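Soluble lytic murein transglycosylase (PDB 5OHU) turns over peptidoglycan as a lytic transglycosylase, acting both exolytically and endolytically, and probably cleaves glycosidic bonds of the glycan strands. Local coordinates at residues Y430-L435 with I442-L447; R292-M297 with L320-E325; R151-G156 with S198-R203. All coordinates share one frame; numbering follows the deposited sequence.

Contact 1. Residues Y430-L435 with I442-L447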
loop_
_atom_site.group_PDB
_atom_site.type_symbol
_atom_site.label_atom_id
_atom_site.label_comp_id
_atom_site.label_asym_id
_atom_site.label_seq_id
_atom_site.Cartn_x
_atom_site.Cartn_y
_atom_site.Cartn_z
ATOM N N TYR A 430 10.394 6.224 -12.446
ATOM C CA TYR A 430 9.228 5.462 -11.996
ATOM C C TYR A 430 8.128 5.447 -13.045
ATOM O O TYR A 430 7.450 4.432 -13.218
ATOM C CB TYR A 430 8.670 6.037 -10.692
ATOM C CG TYR A 430 9.571 5.886 -9.485
ATOM C CD1 TYR A 430 10.705 5.076 -9.524
ATOM C CD2 TYR A 430 9.284 6.559 -8.305
ATOM C CE1 TYR A 430 11.531 4.950 -8.416
ATOM C CE2 TYR A 430 10.093 6.435 -7.192
ATOM C CZ TYR A 430 11.214 5.632 -7.249
ATOM O OH TYR A 430 12.003 5.526 -6.128
ATOM N N HIS A 431 7.906 6.576 -13.722
ATOM C CA HIS A 431 6.885 6.609 -14.762
ATOM C C HIS A 431 7.259 5.683 -15.909
ATOM O O HIS A 431 6.430 4.890 -16.372
ATOM C CB HIS A 431 6.664 8.043 -15.251
ATOM C CG HIS A 431 5.591 8.171 -16.288
ATOM N ND1 HIS A 431 4.251 8.034 -15.995
ATOM C CD2 HIS A 431 5.660 8.421 -17.620
ATOM C CE1 HIS A 431 3.542 8.197 -17.098
ATOM N NE2 HIS A 431 4.373 8.431 -18.098
ATOM N N ALA A 432 8.516 5.742 -16.350
ATOM C CA ALA A 432 8.995 4.843 -17.395
ATOM C C ALA A 432 8.795 3.379 -17.013
ATOM O O ALA A 432 8.419 2.554 -17.856
ATOM C CB ALA A 432 10.469 5.122 -17.676
ATOM N N ALA A 433 9.024 3.038 -15.741
ATOM C CA ALA A 433 8.883 1.651 -15.314
ATOM C C ALA A 433 7.456 1.136 -15.466
ATOM O O ALA A 433 7.262 -0.080 -15.571
ATOM C CB ALA A 433 9.339 1.495 -13.865
ATOM N N ARG A 434 6.456 2.029 -15.497
ATOM C CA ARG A 434 5.064 1.596 -15.570
ATOM C C ARG A 434 4.723 0.911 -16.887
ATOM O O ARG A 434 3.655 0.300 -16.991
ATOM C CB ARG A 434 4.116 2.782 -15.328
ATOM C CG ARG A 434 4.060 3.234 -13.864
ATOM C CD ARG A 434 4.232 4.716 -13.730
ATOM N NE ARG A 434 2.965 5.449 -13.695
ATOM C CZ ARG A 434 2.845 6.729 -13.342
ATOM N NH1 ARG A 434 3.921 7.421 -12.984
ATOM N NH2 ARG A 434 1.647 7.300 -13.345
ATOM N N LEU A 435 5.586 0.991 -17.894
ATOM C CA LEU A 435 5.331 0.305 -19.149
ATOM C C LEU A 435 6.392 -0.719 -19.529
ATOM O O LEU A 435 6.168 -1.480 -20.476
ATOM C CB LEU A 435 5.187 1.317 -20.297
ATOM C CG LEU A 435 4.123 2.406 -20.121
ATOM C CD1 LEU A 435 4.264 3.456 -21.211
ATOM C CD2 LEU A 435 2.714 1.818 -20.112
ATOM N N ILE A 442 14.519 -5.434 -15.582
ATOM C CA ILE A 442 15.782 -5.952 -15.071
ATOM C C ILE A 442 16.943 -5.072 -15.527
ATOM O O ILE A 442 17.824 -4.719 -14.732
ATOM C CB ILE A 442 15.963 -7.423 -15.501
ATOM C CG1 ILE A 442 15.075 -8.345 -14.652
ATOM C CG2 ILE A 442 17.413 -7.843 -15.396
ATOM C CD1 ILE A 442 14.794 -9.681 -15.288
ATOM N N ALA A 443 16.948 -4.681 -16.805
ATOM C CA ALA A 443 17.982 -3.775 -17.292
ATOM C C ALA A 443 17.950 -2.446 -16.545
ATOM O O ALA A 443 19.002 -1.912 -16.168
ATOM C CB ALA A 443 17.822 -3.554 -18.795
ATOM N N GLN A 444 16.749 -1.901 -16.310
ATOM C CA GLN A 444 16.638 -0.655 -15.557
ATOM C C GLN A 444 17.181 -0.820 -14.141
ATOM O O GLN A 444 17.824 0.092 -13.602
ATOM C CB GLN A 444 15.182 -0.192 -15.517
ATOM C CG GLN A 444 15.008 1.282 -15.196
ATOM C CD GLN A 444 13.592 1.627 -14.797
ATOM O OE1 GLN A 444 12.918 0.837 -14.140
ATOM N NE2 GLN A 444 13.126 2.812 -15.195
ATOM N N ALA A 445 16.930 -1.983 -13.526
ATOM C CA ALA A 445 17.459 -2.245 -12.191
ATOM C C ALA A 445 18.980 -2.168 -12.176
ATOM O O ALA A 445 19.569 -1.586 -11.255
ATOM C CB ALA A 445 16.985 -3.613 -11.689
ATOM N N ARG A 446 19.634 -2.736 -13.192
ATOM C CA ARG A 446 21.093 -2.678 -13.242
ATOM C C ARG A 446 21.585 -1.247 -13.403
ATOM O O ARG A 446 22.564 -0.848 -12.762
ATOM C CB ARG A 446 21.633 -3.556 -14.371
ATOM C CG ARG A 446 23.155 -3.757 -14.327
ATOM C CD ARG A 446 23.585 -4.563 -13.098
ATOM N NE ARG A 446 24.893 -4.153 -12.588
ATOM C CZ ARG A 446 26.050 -4.672 -12.985
ATOM N NH1 ARG A 446 26.071 -5.628 -13.902
ATOM N NH2 ARG A 446 27.190 -4.233 -12.466
ATOM N N LEU A 447 20.917 -0.459 -14.253
ATOM C CA LEU A 447 21.356 0.911 -14.511
ATOM C C LEU A 447 21.249 1.764 -13.256
ATOM O O LEU A 447 22.162 2.533 -12.934
ATOM C CB LEU A 447 20.539 1.523 -15.655
ATOM C CG LEU A 447 20.829 1.037 -17.082
ATOM C CD1 LEU A 447 19.731 1.475 -18.041
ATOM C CD2 LEU A 447 22.183 1.534 -17.580
#
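Q444 reaches from helix 438-450 to helix 422-433 and brings OE1 and NE2 of its terminal amide up to A433 and A432. The two consecutive helices form a helical hairpin within the L domain of the transglycosylase, a domain related to TPR repeats, and the nearest CA atoms of the two segments, those of A433 and Q444, are 8.1 Å apart. The long glutamine reaches across because CG is anti to the backbone N (chi1 -160°) and the chain stays extended beyond it (chi2 -164°).

The direct contacts are van der Waals ones between methyl groups and amide ends. CB of A433 lies 3.6 Å from OE1 of Q444, while CB of A432 is more loosely placed, 4.3 Å from NE2 of Q444. The same NE2 of Q444 comes to 4.1 Å from the backbone N of A433, a proximity without a hydrogen bond. Both alanines are buried, and their short side chains are consistent with the close approach of the carboxamide to the helix surface.

Hydrogen bonding takes over at the two ends of the amide. NE2 of Q444 is bonded to the carbonyl O of W429, one residue before segment 430-435, and so ties the second helix to the backbone of the first. OE1 is paired with the hydroxyl of S460 on helix 454-463, which also packs against this hairpin through F455 on Y430 and Q463 on A433.

Q444 is therefore a buried polar side chain whose oxygen and nitrogen both have partners, on two different helices. Bonds at both ends should restrict rotation of the carboxamide, so that one buried amide, with alanine methyls packed beside it, links helices 422-433, 438-450 and 454-463.

Contact 2. Residues R292-M297 with L320-E325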
loop_
_atom_site.group_PDB
_atom_site.type_symbol
_atom_site.label_atom_id
_atom_site.label_comp_id
_atom_site.label_asym_id
_atom_site.label_seq_id
_atom_site.Cartn_x
_atom_site.Cartn_y
_atom_site.Cartn_z
ATOM N N ARG A 292 -15.226 -17.325 19.692
ATOM C CA ARG A 292 -16.575 -17.101 19.192
ATOM C C ARG A 292 -16.568 -16.707 17.716
ATOM O O ARG A 292 -17.584 -16.869 17.044
ATOM C CB ARG A 292 -17.284 -16.043 20.053
ATOM C CG ARG A 292 -17.722 -16.579 21.418
ATOM C CD ARG A 292 -18.351 -15.483 22.288
ATOM N NE ARG A 292 -17.351 -14.563 22.814
ATOM C CZ ARG A 292 -17.613 -13.568 23.655
ATOM N NH1 ARG A 292 -18.859 -13.353 24.065
ATOM N NH2 ARG A 292 -16.622 -12.784 24.060
ATOM N N ALA A 293 -15.434 -16.227 17.186
ATOM C CA ALA A 293 -15.351 -15.893 15.761
ATOM C C ALA A 293 -15.567 -17.117 14.882
ATOM O O ALA A 293 -16.201 -17.022 13.825
ATOM C CB ALA A 293 -13.997 -15.258 15.453
ATOM N N LEU A 294 -15.054 -18.273 15.303
ATOM C CA LEU A 294 -15.059 -19.458 14.441
ATOM C C LEU A 294 -16.444 -19.940 14.052
ATOM O O LEU A 294 -16.645 -20.226 12.863
ATOM C CB LEU A 294 -14.286 -20.600 15.104
ATOM C CG LEU A 294 -12.776 -20.437 15.111
ATOM C CD1 LEU A 294 -12.191 -21.490 16.015
ATOM C CD2 LEU A 294 -12.220 -20.565 13.696
ATOM N N PRO A 295 -17.413 -20.125 14.967
ATOM C CA PRO A 295 -18.746 -20.568 14.496
ATOM C C PRO A 295 -19.401 -19.555 13.581
ATOM O O PRO A 295 -19.992 -19.911 12.554
ATOM C CB PRO A 295 -19.541 -20.765 15.803
ATOM C CG PRO A 295 -18.476 -20.986 16.878
ATOM C CD PRO A 295 -17.333 -20.095 16.444
ATOM N N LEU A 296 -19.269 -18.277 13.922
ATOM C CA LEU A 296 -19.806 -17.209 13.094
ATOM C C LEU A 296 -19.192 -17.223 11.692
ATOM O O LEU A 296 -19.906 -17.159 10.684
ATOM C CB LEU A 296 -19.544 -15.874 13.791
ATOM C CG LEU A 296 -20.154 -14.660 13.140
ATOM C CD1 LEU A 296 -21.659 -14.846 13.174
ATOM C CD2 LEU A 296 -19.709 -13.341 13.814
ATOM N N MET A 297 -17.866 -17.280 11.609
ATOM C CA MET A 297 -17.215 -17.251 10.303
ATOM C C MET A 297 -17.547 -18.506 9.510
ATOM O O MET A 297 -17.741 -18.449 8.298
ATOM C CB MET A 297 -15.697 -17.109 10.470
ATOM C CG MET A 297 -15.207 -15.796 11.090
ATOM S SD MET A 297 -13.395 -15.665 11.230
ATOM C CE MET A 297 -13.044 -17.096 12.229
ATOM N N LEU A 320 -5.227 -21.019 18.580
ATOM C CA LEU A 320 -5.866 -21.798 19.624
ATOM C C LEU A 320 -5.267 -23.184 19.763
ATOM O O LEU A 320 -5.747 -23.963 20.590
ATOM C CB LEU A 320 -7.368 -21.913 19.364
ATOM C CG LEU A 320 -8.085 -20.557 19.500
ATOM C CD1 LEU A 320 -9.389 -20.588 18.700
ATOM C CD2 LEU A 320 -8.326 -20.166 20.957
ATOM N N GLY A 321 -4.252 -23.513 18.966
ATOM C CA GLY A 321 -3.684 -24.843 19.019
ATOM C C GLY A 321 -4.551 -25.937 18.437
ATOM O O GLY A 321 -4.385 -27.104 18.802
ATOM N N ARG A 322 -5.479 -25.599 17.542
ATOM C CA ARG A 322 -6.373 -26.591 16.939
ATOM C C ARG A 322 -5.821 -27.061 15.588
ATOM O O ARG A 322 -6.325 -26.744 14.498
ATOM C CB ARG A 322 -7.786 -26.012 16.855
ATOM C CG ARG A 322 -8.415 -25.941 18.296
ATOM C CD ARG A 322 -9.650 -25.041 18.447
ATOM N NE ARG A 322 -10.791 -25.471 17.638
ATOM C CZ ARG A 322 -12.004 -24.915 17.681
ATOM N NH1 ARG A 322 -12.260 -23.916 18.516
ATOM N NH2 ARG A 322 -12.965 -25.356 16.883
ATOM N N TRP A 323 -4.766 -27.877 15.690
ATOM C CA TRP A 323 -3.986 -28.253 14.513
ATOM C C TRP A 323 -4.795 -29.097 13.526
ATOM O O TRP A 323 -4.712 -28.873 12.311
ATOM C CB TRP A 323 -2.743 -29.026 14.942
ATOM C CG TRP A 323 -2.081 -28.522 16.162
ATOM C CD1 TRP A 323 -1.757 -29.261 17.276
ATOM C CD2 TRP A 323 -1.579 -27.192 16.396
ATOM N NE1 TRP A 323 -1.110 -28.469 18.188
ATOM C CE2 TRP A 323 -0.991 -27.199 17.678
ATOM C CE3 TRP A 323 -1.576 -25.997 15.644
ATOM C CZ2 TRP A 323 -0.415 -26.064 18.240
ATOM C CZ3 TRP A 323 -0.994 -24.840 16.207
ATOM C CH2 TRP A 323 -0.425 -24.889 17.500
ATOM N N ASP A 324 -5.544 -30.093 14.019
ATOM C CA ASP A 324 -6.365 -30.951 13.152
ATOM C C ASP A 324 -7.258 -30.115 12.245
ATOM O O ASP A 324 -7.296 -30.302 11.025
ATOM C CB ASP A 324 -7.254 -31.869 14.001
ATOM C CG ASP A 324 -6.511 -33.018 14.628
ATOM O OD1 ASP A 324 -5.577 -33.556 14.006
ATOM O OD2 ASP A 324 -6.890 -33.392 15.756
ATOM N N GLU A 325 -7.979 -29.168 12.843
ATOM C CA GLU A 325 -8.904 -28.340 12.091
ATOM C C GLU A 325 -8.162 -27.371 11.179
ATOM O O GLU A 325 -8.588 -27.127 10.043
ATOM C CB GLU A 325 -9.818 -27.603 13.065
ATOM C CG GLU A 325 -10.679 -28.552 13.881
ATOM C CD GLU A 325 -11.267 -27.888 15.111
ATOM O OE1 GLU A 325 -10.669 -28.004 16.218
ATOM O OE2 GLU A 325 -12.334 -27.246 14.960
#
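L294 and R322 approach from opposite directions, both with CG anti to the carbonyl carbon, and a bend at chi3 of R322 (62°) brings a guanidinium face under CD1 of L294. The arginine belongs to a tight helix-to-helix connection: helix 307-319 is closed by a Schellman motif in which G321 takes positive phi, and R322 is the N-cap residue of helix 323-330. L294, on helix 293-300, is buried and also packs on R313, L316 and L317 of helix 307-319, so the contact places the connection against an earlier helix of the alpha-helical superstructure.

CD1 of L294 sits over one face of the guanidinium, displaced toward its rim and 3.5 Å from NH1 of R322. The same CD1 of L294 meets CD1 of L320 at 4.0 Å, an apolar contact between the two leucine methyls.

Charge is dealt with in the plane of the guanidinium. E325, in the first turn of helix 323-330, is gripped side-on, which fixes the rotation of the guanidinium with that face turned to the leucine. NE of R322 bonds to OE1 of E325 at 2.9 Å, arriving from above the carboxylate plane, whereas NH2 of R322 reaches the syn side of OE2 of E325 at 2.8 Å, nearly straight at 171°.

Contact 3. Residues R151-G156 with S198-R203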
loop_
_atom_site.group_PDB
_atom_site.type_symbol
_atom_site.label_atom_id
_atom_site.label_comp_id
_atom_site.label_asym_id
_atom_site.label_seq_id
_atom_site.Cartn_x
_atom_site.Cartn_y
_atom_site.Cartn_z
ATOM N N ARG A 151 -22.556 5.629 -11.332
ATOM C CA ARG A 151 -21.260 5.173 -10.833
ATOM C C ARG A 151 -20.483 6.308 -10.167
ATOM O O ARG A 151 -19.843 6.114 -9.127
ATOM C CB ARG A 151 -20.447 4.567 -11.980
ATOM C CG ARG A 151 -19.070 4.063 -11.572
ATOM C CD ARG A 151 -18.243 3.618 -12.780
ATOM N NE ARG A 151 -17.903 4.726 -13.679
ATOM C CZ ARG A 151 -16.818 5.492 -13.562
ATOM N NH1 ARG A 151 -15.948 5.289 -12.575
ATOM N NH2 ARG A 151 -16.600 6.470 -14.436
ATOM N N LEU A 152 -20.496 7.493 -10.765
ATOM C CA LEU A 152 -19.832 8.617 -10.123
ATOM C C LEU A 152 -20.635 9.150 -8.951
ATOM O O LEU A 152 -20.063 9.803 -8.071
ATOM C CB LEU A 152 -19.579 9.741 -11.131
ATOM C CG LEU A 152 -18.512 9.328 -12.142
ATOM C CD1 LEU A 152 -18.712 10.081 -13.461
ATOM C CD2 LEU A 152 -17.151 9.588 -11.553
ATOM N N TRP A 153 -21.947 8.902 -8.938
ATOM C CA TRP A 153 -22.786 9.384 -7.852
ATOM C C TRP A 153 -22.631 8.505 -6.619
ATOM O O TRP A 153 -22.634 9.015 -5.492
ATOM C CB TRP A 153 -24.254 9.439 -8.299
ATOM C CG TRP A 153 -25.208 9.662 -7.160
ATOM C CD1 TRP A 153 -25.903 8.709 -6.461
ATOM C CD2 TRP A 153 -25.557 10.923 -6.575
ATOM N NE1 TRP A 153 -26.661 9.300 -5.484
ATOM C CE2 TRP A 153 -26.467 10.658 -5.527
ATOM C CE3 TRP A 153 -25.179 12.250 -6.831
ATOM C CZ2 TRP A 153 -26.996 11.665 -4.727
ATOM C CZ3 TRP A 153 -25.700 13.250 -6.044
ATOM C CH2 TRP A 153 -26.608 12.956 -5.003
ATOM N N LEU A 154 -22.455 7.191 -6.812
ATOM C CA LEU A 154 -22.418 6.246 -5.691
ATOM C C LEU A 154 -21.013 6.205 -5.100
ATOM O O LEU A 154 -20.281 5.216 -5.186
ATOM C CB LEU A 154 -22.882 4.865 -6.131
ATOM C CG LEU A 154 -24.411 4.834 -6.191
ATOM C CD1 LEU A 154 -24.939 3.525 -6.781
ATOM C CD2 LEU A 154 -24.969 5.113 -4.804
ATOM N N VAL A 155 -20.660 7.318 -4.463
ATOM C CA VAL A 155 -19.336 7.548 -3.925
ATOM C C VAL A 155 -19.505 8.352 -2.643
ATOM O O VAL A 155 -20.292 9.305 -2.598
ATOM C CB VAL A 155 -18.431 8.298 -4.936
ATOM C CG1 VAL A 155 -17.150 8.692 -4.285
ATOM C CG2 VAL A 155 -18.118 7.430 -6.177
ATOM N N GLY A 156 -18.748 7.982 -1.608
ATOM C CA GLY A 156 -18.879 8.523 -0.273
ATOM C C GLY A 156 -18.165 9.822 0.012
ATOM O O GLY A 156 -18.140 10.251 1.166
ATOM N N SER A 198 -24.954 14.480 5.864
ATOM C CA SER A 198 -26.041 15.291 6.395
ATOM C C SER A 198 -26.709 16.111 5.303
ATOM O O SER A 198 -27.925 16.325 5.352
ATOM C CB SER A 198 -25.530 16.202 7.511
ATOM O OG SER A 198 -25.141 15.437 8.637
ATOM N N HIS A 199 -25.943 16.570 4.311
ATOM C CA HIS A 199 -26.554 17.244 3.168
ATOM C C HIS A 199 -27.434 16.285 2.369
ATOM O O HIS A 199 -28.554 16.640 1.976
ATOM C CB HIS A 199 -25.469 17.854 2.294
ATOM C CG HIS A 199 -24.848 19.080 2.884
ATOM N ND1 HIS A 199 -23.503 19.362 2.775
ATOM C CD2 HIS A 199 -25.390 20.100 3.589
ATOM C CE1 HIS A 199 -23.242 20.501 3.391
ATOM N NE2 HIS A 199 -24.370 20.970 3.892
ATOM N N LEU A 200 -26.954 15.061 2.122
ATOM C CA LEU A 200 -27.819 14.065 1.497
ATOM C C LEU A 200 -29.052 13.797 2.348
ATOM O O LEU A 200 -30.154 13.628 1.817
ATOM C CB LEU A 200 -27.046 12.771 1.240
ATOM C CG LEU A 200 -25.861 12.927 0.275
ATOM C CD1 LEU A 200 -25.016 11.674 0.272
ATOM C CD2 LEU A 200 -26.351 13.178 -1.130
ATOM N N ALA A 201 -28.888 13.770 3.673
ATOM C CA ALA A 201 -30.016 13.490 4.552
ATOM C C ALA A 201 -31.097 14.555 4.422
ATOM O O ALA A 201 -32.297 14.242 4.444
ATOM C CB ALA A 201 -29.531 13.377 6.001
ATOM N N GLN A 202 -30.696 15.817 4.258
ATOM C CA GLN A 202 -31.646 16.907 4.046
ATOM C C GLN A 202 -32.323 16.851 2.687
ATOM O O GLN A 202 -33.216 17.662 2.419
ATOM C CB GLN A 202 -30.945 18.258 4.207
ATOM C CG GLN A 202 -30.603 18.608 5.646
ATOM C CD GLN A 202 -29.615 19.753 5.748
ATOM O OE1 GLN A 202 -28.953 20.108 4.771
ATOM N NE2 GLN A 202 -29.510 20.340 6.933
ATOM N N ARG A 203 -31.935 15.923 1.823
ATOM C CA ARG A 203 -32.521 15.811 0.498
ATOM C C ARG A 203 -33.388 14.572 0.354
ATOM O O ARG A 203 -33.775 14.227 -0.764
ATOM C CB ARG A 203 -31.421 15.815 -0.560
ATOM C CG ARG A 203 -30.555 17.070 -0.526
ATOM C CD ARG A 203 -29.473 16.985 -1.581
ATOM N NE ARG A 203 -30.054 16.651 -2.875
ATOM C CZ ARG A 203 -29.352 16.380 -3.968
ATOM N NH1 ARG A 203 -28.025 16.399 -3.932
ATOM N NH2 ARG A 203 -29.985 16.091 -5.095
#
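The backbone N of R203 bonds to O of L200 at 2.9 Å, a link in the turn at the C-terminal part of helix 194-201 that presents both side chains to W153. Across from it, helix 142-153 ends and the chain swings away through an inverse gamma turn centred on L154; the contact joins the last turn of helix 142-153 to the C-terminal part of helix 194-201 in the alpha-helical superstructure.

W153 extends its indole with CG anti to the backbone N (chi1 169°), which brings the six-membered ring to the other segment. L200 slides past it, with CD2 of L200 touching CH2 of W153 at 3.9 Å. R203, bent at chi3, meets the ring from the opposite direction, its guanidinium plane turned 75° from the indole.

The rest of W153 is well surrounded. NE1 is bonded to O of K180, R184 makes a cation-pi contact with the indole, and F167 packs edge-to-face. A phosphate ion, probably from the crystallisation liquor, has its nearest atom about 4 Å from the W153 side chain. At the outer edge of the indole, NH1 of R203 stands 3.9 Å from CH2 of W153, near the ring plane.

How the contacts relate
Along the chain the contacts come in series: contact 3 closes first, then contact 2, then contact 1, and no helix is shared between them. Their centres are 40 to 45 Å apart; by nearest atoms the closest pair is contacts 1 and 3, about 18 Å apart. Contacts 1 and 2 lie on opposite sides of the chain's centre, consistent with the ring-like path of the helices in the Slt70 family. The three are separate helix-to-helix contacts spread around this alpha-helical chain: 142-153 with 194-201, 293-300 with the 320-322 connection and helix 323-330, and 422-433 with 438-450, the last pair within the L domain.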